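Side-chain contacts in tail protein, 43 kDa (Neisseria meningitidis MC58, PDB 3D37), which is of unknown function but is probably a structural component of a phage-like tail, related to Mu-type baseplate proteins: residues H78-K82 against G83-L87; R92-A95 against G96-V99; I143-E146 against P147-V151; A154-H157 against I158-V162; D257-A260 against A261-Q265. All blocks are in the same frame, centred on the assembly; numbering follows the deposited sequence.

Interaction 1: H78-K82 against G83-L87; sequences HGKSK and GSREL
G79 and E86 grip each other through two backbone hydrogen bonds: G79 N donates to E86 O at 2.8 Å, and E86 N donates back to G79 O at 2.7 Å. Nearer the bend, S81 N donates to S84 O at 2.9 Å, whereas the return bond from S84 N to S81 O is weak at 3.3 Å. The side chain of E86 leads away to a salt bridge with R24, and K80 NZ is salt-bridged to D305 of a neighbouring subunit. Together the pairs form the end of the beta hairpin of strands 66-81 and 84-93, closed by a type II turn with G83 at its third position (phi 95°), where a side chain would collide with K82 O. Residues 78-81 also pair with a strand of the same neighbour in an antiparallel ladder. On the face carrying H78, K80 and R85, the NE2-CE1 edge of the H78 ring meets one face of the R85 guanidinium, the planes 50° apart. R85 CG stands anti to the carbonyl carbon (chi1 -57°) and the chain bends at chi3, which brings NH2 near the imidazole plane, 3.3 Å from H78 NE2 but poorly angled for a hydrogen bond. D305 probably eases the proximity of the like charges K80 NZ and R85 NH1, 4.8 Å apart. The stem of K80 runs alongside that of R85, CG to CG 3.8 Å.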
loop_
_atom_site.group_PDB
_atom_site.type_symbol
_atom_site.label_atom_id
_atom_site.label_comp_id
_atom_site.label_asym_id
_atom_site.label_seq_id
_atom_site.Cartn_x
_atom_site.Cartn_y
_atom_site.Cartn_z
ATOM N N HIS A 78 -9.194 -18.851 15.372
ATOM C CA HIS A 78 -9.938 -17.666 15.738
ATOM C C HIS A 78 -9.001 -16.522 16.114
ATOM O O HIS A 78 -8.072 -16.672 16.922
ATOM C CB HIS A 78 -10.941 -17.954 16.870
ATOM C CG HIS A 78 -11.851 -16.791 17.125
ATOM N ND1 HIS A 78 -11.857 -16.083 18.314
ATOM C CD2 HIS A 78 -12.720 -16.154 16.301
ATOM C CE1 HIS A 78 -12.719 -15.081 18.215
ATOM N NE2 HIS A 78 -13.259 -15.108 17.008
ATOM N N GLY A 79 -9.216 -15.386 15.502
ATOM C CA GLY A 79 -8.428 -14.203 15.772
ATOM C C GLY A 79 -9.329 -13.016 16.039
ATOM O O GLY A 79 -10.350 -12.862 15.360
ATOM N N LYS A 80 -8.938 -12.224 17.040
ATOM C CA LYS A 80 -9.648 -11.056 17.558
ATOM C C LYS A 80 -8.634 -9.936 17.772
ATOM O O LYS A 80 -7.588 -10.151 18.413
ATOM C CB LYS A 80 -10.114 -11.343 18.990
ATOM C CG LYS A 80 -11.552 -11.569 19.304
ATOM C CD LYS A 80 -11.688 -11.741 20.808
ATOM C CE LYS A 80 -12.782 -12.681 21.203
ATOM N NZ LYS A 80 -12.936 -12.543 22.646
ATOM N N SER A 81 -8.955 -8.746 17.309
ATOM C CA SER A 81 -8.320 -7.528 17.799
ATOM C C SER A 81 -9.448 -6.485 17.929
ATOM O O SER A 81 -10.602 -6.831 17.735
ATOM C CB SER A 81 -7.214 -7.072 16.852
ATOM O OG SER A 81 -7.712 -6.884 15.540
ATOM N N LYS A 82 -9.149 -5.243 18.307
ATOM C CA LYS A 82 -10.233 -4.248 18.448
ATOM C C LYS A 82 -10.605 -3.895 17.019
ATOM O O LYS A 82 -9.748 -3.633 16.193
ATOM C CB LYS A 82 -9.857 -3.014 19.292
ATOM C CG LYS A 82 -9.814 -3.237 20.829
ATOM C CD LYS A 82 -10.966 -4.103 21.431
ATOM C CE LYS A 82 -10.726 -4.332 22.931
ATOM N NZ LYS A 82 -10.036 -5.621 23.147
ATOM N N GLY A 83 -11.864 -4.020 16.683
ATOM C CA GLY A 83 -12.255 -3.882 15.279
ATOM C C GLY A 83 -12.396 -5.112 14.387
ATOM O O GLY A 83 -13.049 -5.018 13.378
ATOM N N SER A 84 -11.814 -6.267 14.705
ATOM C CA SER A 84 -12.017 -7.458 13.831
ATOM C C SER A 84 -12.017 -8.738 14.594
ATOM O O SER A 84 -11.351 -8.823 15.607
ATOM C CB SER A 84 -10.973 -7.518 12.704
ATOM O OG SER A 84 -9.980 -6.493 12.835
ATOM N N ARG A 85 -12.835 -9.696 14.146
ATOM C CA ARG A 85 -12.825 -11.079 14.603
ATOM C C ARG A 85 -12.840 -11.876 13.320
ATOM O O ARG A 85 -13.601 -11.545 12.376
ATOM C CB ARG A 85 -14.037 -11.463 15.463
ATOM C CG ARG A 85 -14.219 -10.581 16.719
ATOM C CD ARG A 85 -15.645 -10.583 17.365
ATOM N NE ARG A 85 -15.788 -11.586 18.428
ATOM C CZ ARG A 85 -15.984 -12.893 18.200
ATOM N NH1 ARG A 85 -16.092 -13.741 19.229
ATOM N NH2 ARG A 85 -16.085 -13.369 16.956
ATOM N N GLU A 86 -11.977 -12.881 13.249
ATOM C CA GLU A 86 -11.864 -13.721 12.066
ATOM C C GLU A 86 -11.824 -15.163 12.509
ATOM O O GLU A 86 -11.066 -15.496 13.405
ATOM C CB GLU A 86 -10.613 -13.336 11.255
ATOM C CG GLU A 86 -10.776 -13.567 9.781
ATOM C CD GLU A 86 -10.022 -12.578 8.898
ATOM O OE1 GLU A 86 -8.831 -12.875 8.635
ATOM O OE2 GLU A 86 -10.653 -11.572 8.422
ATOM N N LEU A 87 -12.727 -15.985 11.979
ATOM C CA LEU A 87 -12.698 -17.422 12.192
ATOM C C LEU A 87 -12.319 -18.052 10.848
ATOM O O LEU A 87 -12.921 -17.723 9.816
ATOM C CB LEU A 87 -14.056 -17.929 12.669
ATOM C CG LEU A 87 -14.436 -19.417 12.434
ATOM C CD1 LEU A 87 -13.611 -20.389 13.237
ATOM C CD2 LEU A 87 -15.941 -19.679 12.718
#

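Interaction 2: R92-A95 against G96-V99; sequences RDLA and GFLV
D93 and G96 open the set of backbone bonds, G96 N donating to D93 O at 3.0 Å. F97 N reaches L94 O only weakly, at 3.3 Å, and V99 N closes a full helical turn on A95 O at 2.9 Å. A side-chain bond adds to these: the carboxylate of D93 turns back, its CG tucked between backbone N and carbonyl carbon (chi1 74°), and OD1 takes a weak capping bond from A95 N. As strand 84-93 passes into helix 95-100, D93 thus uses its carboxylate and its carbonyl on successive amides, A95 N and G96 N.

The charged contact belongs to R92. Its guanidinium covers G96 with one flat face, the CA lying 3.7 Å from NH1, while V99 CG1 meets the group near its edge. Since G96 has no CB, the planar group can settle close to the backbone, and NH2 goes on to a salt bridge with D100.

Apolar contact is made by L94 and F97, which lie side by side and point the same way, CD2 to CE2 4.1 Å. L94 O sits at the edge of the F97 ring, 3.5 Å from its CD2. The ring stacks on W124, and L98 packs on W152 and L155 of helix 151-161. In this mostly buried junction D93 O and A95 O accept from G96 N and V99 N, and the R92 charge is paired with D100.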
loop_
_atom_site.group_PDB
_atom_site.type_symbol
_atom_site.label_atom_id
_atom_site.label_comp_id
_atom_site.label_asym_id
_atom_site.label_seq_id
_atom_site.Cartn_x
_atom_site.Cartn_y
_atom_site.Cartn_z
ATOM N N ARG A 92 -8.627 -30.862 4.016
ATOM C CA ARG A 92 -8.331 -31.656 2.822
ATOM C C ARG A 92 -9.442 -32.647 2.577
ATOM O O ARG A 92 -10.219 -32.934 3.484
ATOM C CB ARG A 92 -7.007 -32.384 3.005
ATOM C CG ARG A 92 -5.797 -31.410 3.074
ATOM C CD ARG A 92 -4.526 -32.196 3.299
ATOM N NE ARG A 92 -4.641 -32.910 4.557
ATOM C CZ ARG A 92 -3.869 -33.903 4.984
ATOM N NH1 ARG A 92 -2.919 -34.413 4.212
ATOM N NH2 ARG A 92 -4.137 -34.442 6.172
ATOM N N ASP A 93 -9.508 -33.148 1.344
ATOM C CA ASP A 93 -10.405 -34.279 0.994
ATOM C C ASP A 93 -9.916 -35.609 1.617
ATOM O O ASP A 93 -8.928 -35.629 2.339
ATOM C CB ASP A 93 -10.637 -34.380 -0.536
ATOM C CG ASP A 93 -9.439 -34.918 -1.278
ATOM O OD1 ASP A 93 -8.454 -35.342 -0.632
ATOM O OD2 ASP A 93 -9.434 -34.855 -2.521
ATOM N N LEU A 94 -10.626 -36.710 1.347
ATOM C CA LEU A 94 -10.358 -37.963 2.037
ATOM C C LEU A 94 -9.037 -38.599 1.607
ATOM O O LEU A 94 -8.543 -39.503 2.279
ATOM C CB LEU A 94 -11.526 -38.947 1.864
ATOM C CG LEU A 94 -12.932 -38.511 2.283
ATOM C CD1 LEU A 94 -13.968 -39.633 1.932
ATOM C CD2 LEU A 94 -12.985 -38.157 3.750
ATOM N N ALA A 95 -8.462 -38.133 0.490
ATOM C CA ALA A 95 -7.113 -38.541 0.098
ATOM C C ALA A 95 -6.122 -38.162 1.141
ATOM O O ALA A 95 -5.110 -38.745 1.178
ATOM C CB ALA A 95 -6.710 -37.914 -1.239
ATOM N N GLY A 96 -6.381 -37.131 1.955
ATOM C CA GLY A 96 -5.526 -36.795 3.091
ATOM C C GLY A 96 -5.137 -37.967 3.992
ATOM O O GLY A 96 -4.011 -38.054 4.397
ATOM N N PHE A 97 -6.078 -38.856 4.316
ATOM C CA PHE A 97 -5.767 -40.117 4.973
ATOM C C PHE A 97 -4.724 -40.979 4.234
ATOM O O PHE A 97 -3.756 -41.451 4.819
ATOM C CB PHE A 97 -7.030 -40.977 5.109
ATOM C CG PHE A 97 -8.037 -40.436 6.092
ATOM C CD1 PHE A 97 -7.750 -40.419 7.464
ATOM C CD2 PHE A 97 -9.287 -39.972 5.640
ATOM C CE1 PHE A 97 -8.681 -39.942 8.374
ATOM C CE2 PHE A 97 -10.227 -39.484 6.538
ATOM C CZ PHE A 97 -9.929 -39.480 7.920
ATOM N N LEU A 98 -4.939 -41.197 2.942
ATOM C CA LEU A 98 -4.019 -42.019 2.141
ATOM C C LEU A 98 -2.645 -41.360 1.969
ATOM O O LEU A 98 -1.637 -42.034 1.994
ATOM C CB LEU A 98 -4.658 -42.310 0.788
ATOM C CG LEU A 98 -6.083 -42.899 0.843
ATOM C CD1 LEU A 98 -6.362 -43.846 -0.311
ATOM C CD2 LEU A 98 -6.326 -43.604 2.159
ATOM N N VAL A 99 -2.617 -40.031 1.831
ATOM C CA VAL A 99 -1.371 -39.255 1.773
ATOM C C VAL A 99 -0.576 -39.305 3.059
ATOM O O VAL A 99 0.678 -39.280 3.049
ATOM C CB VAL A 99 -1.640 -37.735 1.445
ATOM C CG1 VAL A 99 -0.424 -36.905 1.760
ATOM C CG2 VAL A 99 -2.096 -37.545 -0.018
#

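Interaction 3: I143-E146 against P147-V151; sequences IDIE and PGETV
E146 and E149 are the ends of a type I beta turn with P147 (phi -59°) and G148 at its corners, closed by the bond from E149 N to E146 O, 2.8 Å long. The turn lies in the loop between strand 130-133 and helix 151-161, and regular structure starts only with V151. Just before it, T150 occupies the N-cap, its OG1 bonded to Q153 N. Backbone bonds of E149 with A103 and V151 with C101 tie the departing end to the chain near S102, and I145 O is held by Q105 NE2.

Both glutamates send their side chains to the same flank of the turn. E149 starts close over the closing carbonyl, its CB 3.1 Å and its CG 3.3 Å from E146 O. E146 has CG between its backbone N and carbonyl carbon (chi1 42°) and then runs fully extended. The two chains cross at about a right angle, meeting through their CG methylenes at 3.9 Å, and their carboxylate planes stand 82° apart. E149 OE1 is near E146 N, but that bond would be weak and the place of OE1 is doubtful, because it crowds I145.

The carboxylates do not touch: E146 OE1 and E149 OE2 are 5.2 Å apart. At this largely exposed turn, solvent probably screens the two like charges, so the contact probably rests on the aliphatic stems and the turn bond.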
loop_
_atom_site.group_PDB
_atom_site.type_symbol
_atom_site.label_atom_id
_atom_site.label_comp_id
_atom_site.label_asym_id
_atom_site.label_seq_id
_atom_site.Cartn_x
_atom_site.Cartn_y
_atom_site.Cartn_z
ATOM N N ILE A 143 4.179 -54.966 -9.143
ATOM C CA ILE A 143 4.439 -53.617 -8.615
ATOM C C ILE A 143 5.143 -53.721 -7.255
ATOM O O ILE A 143 4.564 -54.203 -6.274
ATOM C CB ILE A 143 3.171 -52.749 -8.537
ATOM C CG1 ILE A 143 2.523 -52.597 -9.920
ATOM C CG2 ILE A 143 3.511 -51.350 -8.014
ATOM C CD1 ILE A 143 3.184 -51.585 -10.784
ATOM N N ASP A 144 6.413 -53.302 -7.248
ATOM C CA ASP A 144 7.294 -53.367 -6.093
ATOM C C ASP A 144 7.235 -52.009 -5.423
ATOM O O ASP A 144 7.757 -51.027 -5.964
ATOM C CB ASP A 144 8.746 -53.654 -6.533
ATOM C CG ASP A 144 9.156 -55.107 -6.357
ATOM O OD1 ASP A 144 8.644 -55.772 -5.429
ATOM O OD2 ASP A 144 10.023 -55.580 -7.134
ATOM N N ILE A 145 6.598 -51.958 -4.256
ATOM C CA ILE A 145 6.478 -50.736 -3.457
ATOM C C ILE A 145 7.397 -50.790 -2.215
ATOM O O ILE A 145 7.580 -51.861 -1.620
ATOM C CB ILE A 145 4.991 -50.473 -3.041
ATOM C CG1 ILE A 145 4.220 -51.780 -2.852
ATOM C CG2 ILE A 145 4.282 -49.557 -4.107
ATOM C CD1 ILE A 145 2.801 -51.612 -2.352
ATOM N N GLU A 146 7.981 -49.658 -1.824
ATOM C CA GLU A 146 8.879 -49.623 -0.647
ATOM C C GLU A 146 8.132 -49.232 0.662
ATOM O O GLU A 146 7.227 -48.405 0.626
ATOM C CB GLU A 146 10.117 -48.753 -0.912
ATOM C CG GLU A 146 9.845 -47.429 -1.643
ATOM C CD GLU A 146 11.112 -46.597 -1.891
ATOM O OE1 GLU A 146 11.021 -45.335 -1.831
ATOM O OE2 GLU A 146 12.187 -47.211 -2.163
ATOM N N PRO A 147 8.525 -49.817 1.823
ATOM C CA PRO A 147 7.626 -49.920 3.024
ATOM C C PRO A 147 7.069 -48.616 3.642
ATOM O O PRO A 147 5.887 -48.569 4.067
ATOM C CB PRO A 147 8.481 -50.693 4.049
ATOM C CG PRO A 147 9.589 -51.370 3.215
ATOM C CD PRO A 147 9.858 -50.408 2.087
ATOM N N GLY A 148 7.879 -47.561 3.691
ATOM C CA GLY A 148 7.368 -46.237 4.104
ATOM C C GLY A 148 6.477 -45.525 3.076
ATOM O O GLY A 148 6.158 -44.349 3.235
ATOM N N GLU A 149 6.090 -46.217 2.002
ATOM C CA GLU A 149 5.189 -45.609 1.011
ATOM C C GLU A 149 3.818 -45.407 1.631
ATOM O O GLU A 149 3.355 -46.207 2.512
ATOM C CB GLU A 149 5.118 -46.388 -0.332
ATOM C CG GLU A 149 6.257 -45.964 -1.293
ATOM C CD GLU A 149 6.041 -46.302 -2.775
ATOM O OE1 GLU A 149 5.828 -47.487 -3.141
ATOM O OE2 GLU A 149 6.148 -45.357 -3.584
ATOM N N THR A 150 3.200 -44.320 1.174
ATOM C CA THR A 150 1.954 -43.913 1.661
ATOM C C THR A 150 0.973 -44.698 0.844
ATOM O O THR A 150 1.282 -45.163 -0.234
ATOM C CB THR A 150 1.753 -42.359 1.437
ATOM O OG1 THR A 150 1.704 -42.045 0.026
ATOM C CG2 THR A 150 2.870 -41.540 2.126
ATOM N N VAL A 151 -0.237 -44.826 1.332
ATOM C CA VAL A 151 -1.294 -45.432 0.517
ATOM C C VAL A 151 -1.409 -44.725 -0.870
ATOM O O VAL A 151 -1.568 -45.397 -1.923
ATOM C CB VAL A 151 -2.641 -45.444 1.279
ATOM C CG1 VAL A 151 -3.688 -46.245 0.515
ATOM C CG2 VAL A 151 -2.460 -46.022 2.690
#

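Interaction 4: A154-H157 against I158-V162; sequences ALTH and IANSV
I158 folds back over A154, one turn earlier in helix 151-161 of the gp44-like second domain. Its CB lies 3.4 Å from A154 O; from there CG1, anti to the carbonyl carbon (chi1 -70°), comes to 3.2 Å of the same oxygen, and the terminal CD1 ends 3.1 Å from it. The CB-CG1-CD1 branch thus runs alongside a carbonyl that already accepts I158 N, at 3.1 Å and almost straight. Beyond this turn the branched side chain packs on V113 and L120 of helix 113-121, on the buried side of the helix.

Three further i to i+4 bonds follow: A159 N bonds to L155 O, N160 N to T156 O and S161 N to H157 O. T156 and N160 lie side by side on the partly exposed face and point the same way, N160 CB resting 3.0 Å from T156 O. T156 OG1 is turned back to W152 O, which leaves the methyl CG2 on the side of N160. A159 CB sits 3.0 Å from L155 O. S161 OG donates to I158 O at 2.7 Å.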
loop_
_atom_site.group_PDB
_atom_site.type_symbol
_atom_site.label_atom_id
_atom_site.label_comp_id
_atom_site.label_asym_id
_atom_site.label_seq_id
_atom_site.Cartn_x
_atom_site.Cartn_y
_atom_site.Cartn_z
ATOM N N ALA A 154 1.459 -45.484 -3.264
ATOM C CA ALA A 154 1.283 -46.830 -3.719
ATOM C C ALA A 154 0.168 -46.890 -4.738
ATOM O O ALA A 154 0.230 -47.622 -5.735
ATOM C CB ALA A 154 0.952 -47.784 -2.507
ATOM N N LEU A 155 -0.875 -46.127 -4.477
ATOM C CA LEU A 155 -2.003 -46.126 -5.356
ATOM C C LEU A 155 -1.635 -45.476 -6.730
ATOM O O LEU A 155 -2.133 -45.900 -7.787
ATOM C CB LEU A 155 -3.115 -45.340 -4.675
ATOM C CG LEU A 155 -4.573 -45.476 -5.021
ATOM C CD1 LEU A 155 -4.998 -46.907 -5.014
ATOM C CD2 LEU A 155 -5.265 -44.693 -3.929
ATOM N N THR A 156 -0.768 -44.473 -6.676
ATOM C CA THR A 156 -0.353 -43.720 -7.856
ATOM C C THR A 156 0.506 -44.637 -8.752
ATOM O O THR A 156 0.220 -44.817 -9.941
ATOM C CB THR A 156 0.416 -42.440 -7.444
ATOM O OG1 THR A 156 -0.428 -41.593 -6.637
ATOM C CG2 THR A 156 0.926 -41.659 -8.685
ATOM N N HIS A 157 1.482 -45.289 -8.123
ATOM C CA HIS A 157 2.334 -46.347 -8.736
ATOM C C HIS A 157 1.490 -47.395 -9.472
ATOM O O HIS A 157 1.555 -47.559 -10.689
ATOM C CB HIS A 157 3.138 -46.981 -7.615
ATOM C CG HIS A 157 4.506 -47.456 -8.012
ATOM N ND1 HIS A 157 5.633 -46.662 -7.902
ATOM C CD2 HIS A 157 4.932 -48.652 -8.488
ATOM C CE1 HIS A 157 6.690 -47.351 -8.311
ATOM N NE2 HIS A 157 6.292 -48.567 -8.666
ATOM N N ILE A 158 0.638 -48.069 -8.732
ATOM C CA ILE A 158 -0.241 -49.057 -9.283
ATOM C C ILE A 158 -1.065 -48.527 -10.465
ATOM O O ILE A 158 -1.126 -49.132 -11.562
ATOM C CB ILE A 158 -1.191 -49.574 -8.162
ATOM C CG1 ILE A 158 -0.410 -50.407 -7.135
ATOM C CG2 ILE A 158 -2.288 -50.384 -8.747
ATOM C CD1 ILE A 158 -1.083 -50.451 -5.746
ATOM N N ALA A 159 -1.727 -47.407 -10.218
ATOM C CA ALA A 159 -2.599 -46.770 -11.199
ATOM C C ALA A 159 -1.805 -46.416 -12.461
ATOM O O ALA A 159 -2.256 -46.699 -13.575
ATOM C CB ALA A 159 -3.269 -45.443 -10.563
ATOM N N ASN A 160 -0.620 -45.856 -12.252
ATOM C CA ASN A 160 0.168 -45.281 -13.311
ATOM C C ASN A 160 0.763 -46.396 -14.180
ATOM O O ASN A 160 0.849 -46.244 -15.421
ATOM C CB ASN A 160 1.245 -44.319 -12.764
ATOM C CG ASN A 160 0.676 -42.916 -12.354
ATOM O OD1 ASN A 160 -0.504 -42.587 -12.586
ATOM N ND2 ASN A 160 1.518 -42.110 -11.731
ATOM N N SER A 161 1.048 -47.559 -13.543
ATOM C CA SER A 161 1.492 -48.780 -14.227
ATOM C C SER A 161 0.589 -49.178 -15.377
ATOM O O SER A 161 1.020 -49.864 -16.314
ATOM C CB SER A 161 1.529 -49.988 -13.238
ATOM O OG SER A 161 0.256 -50.667 -13.248
ATOM N N VAL A 162 -0.685 -48.857 -15.261
ATOM C CA VAL A 162 -1.671 -49.235 -16.262
ATOM C C VAL A 162 -2.193 -47.989 -16.942
ATOM O O VAL A 162 -3.308 -48.009 -17.479
ATOM C CB VAL A 162 -2.854 -50.028 -15.681
ATOM C CG1 VAL A 162 -2.578 -51.560 -15.772
ATOM C CG2 VAL A 162 -3.160 -49.585 -14.239
#

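Interaction 5: D257-A260 against A261-Q265; sequences DNLA and ALQKQ
N258 is twisted so that its CG falls between the backbone N and the carbonyl carbon (chi1 43°), which turns the amide back over the first turn and sets OD1 2.7 Å from A261 N. The donor is tilted 31° from the plane of the side-chain carbonyl, and OD1 also rests 3.4 Å from A261 CB. In Q263, CG is anti to the backbone N (chi1 -168°) and the chain continues extended, crossing L259 so that OE1 comes 3.7 Å from L259 CD1.

Backbone bonds follow at once. L262 N donates to N258 O at 2.9 Å, so N258 offers both its carbonyl and its side-chain oxygen to successive amides. Q263 N donates to L259 O at 3.1 Å and K264 N to A260 O at 3.0 Å. Q263 CB lies 3.1 Å from L259 O.

L259 and Q263 share W236 of strand 234-239 as a neighbour. L262 is the buried residue here: its side chain meets L234, F218, A220 and V253, which seats the helix start on the small sheet beside it. Most of the remaining residues lie at the surface. An asparagine N-cap such as this, its side chain satisfying an amide of the first turn that has no earlier helical carbonyl to bond, is a classic way to start a helix, here helix 259-276 of the NMB1110-like third domain.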
loop_
_atom_site.group_PDB
_atom_site.type_symbol
_atom_site.label_atom_id
_atom_site.label_comp_id
_atom_site.label_asym_id
_atom_site.label_seq_id
_atom_site.Cartn_x
_atom_site.Cartn_y
_atom_site.Cartn_z
ATOM N N ASP A 257 9.195 -55.053 -18.210
ATOM C CA ASP A 257 10.016 -56.262 -18.317
ATOM C C ASP A 257 10.098 -56.803 -19.744
ATOM O O ASP A 257 10.424 -57.976 -19.966
ATOM C CB ASP A 257 9.485 -57.338 -17.365
ATOM C CG ASP A 257 9.653 -56.956 -15.902
ATOM O OD1 ASP A 257 9.562 -55.737 -15.579
ATOM O OD2 ASP A 257 9.883 -57.875 -15.076
ATOM N N ASN A 258 9.829 -55.929 -20.702
ATOM C CA ASN A 258 9.865 -56.241 -22.137
ATOM C C ASN A 258 9.813 -54.900 -22.894
ATOM O O ASN A 258 9.395 -53.887 -22.318
ATOM C CB ASN A 258 8.701 -57.174 -22.542
ATOM C CG ASN A 258 7.357 -56.769 -21.907
ATOM O OD1 ASN A 258 6.712 -55.804 -22.333
ATOM N ND2 ASN A 258 6.940 -57.508 -20.876
ATOM N N LEU A 259 10.241 -54.893 -24.161
ATOM C CA LEU A 259 10.271 -53.654 -24.964
ATOM C C LEU A 259 8.895 -52.979 -25.048
ATOM O O LEU A 259 8.825 -51.757 -25.215
ATOM C CB LEU A 259 10.821 -53.896 -26.380
ATOM C CG LEU A 259 11.665 -52.783 -27.046
ATOM C CD1 LEU A 259 11.071 -51.346 -26.913
ATOM C CD2 LEU A 259 13.119 -52.805 -26.551
ATOM N N ALA A 260 7.825 -53.768 -24.929
ATOM C CA ALA A 260 6.445 -53.258 -24.891
ATOM C C ALA A 260 6.120 -52.488 -23.601
ATOM O O ALA A 260 5.576 -51.378 -23.658
ATOM C CB ALA A 260 5.450 -54.402 -25.068
ATOM N N ALA A 261 6.422 -53.085 -22.450
ATOM C CA ALA A 261 6.186 -52.427 -21.166
ATOM C C ALA A 261 7.136 -51.239 -20.943
ATOM O O ALA A 261 6.742 -50.238 -20.313
ATOM C CB ALA A 261 6.313 -53.386 -20.042
ATOM N N LEU A 262 8.380 -51.346 -21.431
ATOM C CA LEU A 262 9.330 -50.220 -21.320
ATOM C C LEU A 262 8.824 -49.024 -22.122
ATOM O O LEU A 262 8.813 -47.905 -21.620
ATOM C CB LEU A 262 10.758 -50.613 -21.773
ATOM C CG LEU A 262 11.795 -49.464 -21.691
ATOM C CD1 LEU A 262 11.909 -48.942 -20.250
ATOM C CD2 LEU A 262 13.175 -49.860 -22.246
ATOM N N GLN A 263 8.393 -49.286 -23.355
ATOM C CA GLN A 263 7.871 -48.269 -24.277
ATOM C C GLN A 263 6.575 -47.603 -23.793
ATOM O O GLN A 263 6.441 -46.368 -23.874
ATOM C CB GLN A 263 7.678 -48.886 -25.669
ATOM C CG GLN A 263 7.423 -47.918 -26.815
ATOM C CD GLN A 263 7.683 -48.531 -28.195
ATOM O OE1 GLN A 263 7.998 -49.736 -28.331
ATOM N NE2 GLN A 263 7.573 -47.695 -29.229
ATOM N N LYS A 264 5.630 -48.403 -23.295
ATOM C CA LYS A 264 4.407 -47.870 -22.662
ATOM C C LYS A 264 4.717 -46.861 -21.542
ATOM O O LYS A 264 4.153 -45.763 -21.487
ATOM C CB LYS A 264 3.553 -49.015 -22.095
ATOM C CG LYS A 264 2.203 -48.591 -21.475
ATOM C CD LYS A 264 1.648 -49.688 -20.527
ATOM C CE LYS A 264 0.220 -49.382 -20.012
ATOM N NZ LYS A 264 -0.790 -50.399 -20.491
ATOM N N GLN A 265 5.604 -47.234 -20.631
ATOM C CA GLN A 265 5.873 -46.358 -19.480
ATOM C C GLN A 265 6.743 -45.133 -19.781
ATOM O O GLN A 265 6.590 -44.084 -19.121
ATOM C CB GLN A 265 6.536 -47.163 -18.393
ATOM C CG GLN A 265 5.663 -48.288 -17.837
ATOM C CD GLN A 265 6.245 -48.808 -16.539
ATOM O OE1 GLN A 265 6.359 -48.055 -15.549
ATOM N NE2 GLN A 265 6.667 -50.078 -16.540
#

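The five contacts follow one another along the chain. Interaction 1 stands apart at the hairpin tip, its centre about 30 Å from that of interaction 2, although both use strand 84-93; its centre is about 58 Å from that of interaction 5. Interactions 2, 3 and 4 form a cluster: V99 O meets T150 CG2 at 3.3 Å, L98 CD1 meets L155 CD2 at 3.9 Å, and I143 CD1 packs on S161 CB at 3.4 Å. Interaction 3 leads directly into the helix that holds interaction 4. Between the second and third domains, S161 O touches K264 CE at 3.8 Å, joining interactions 4 and 5.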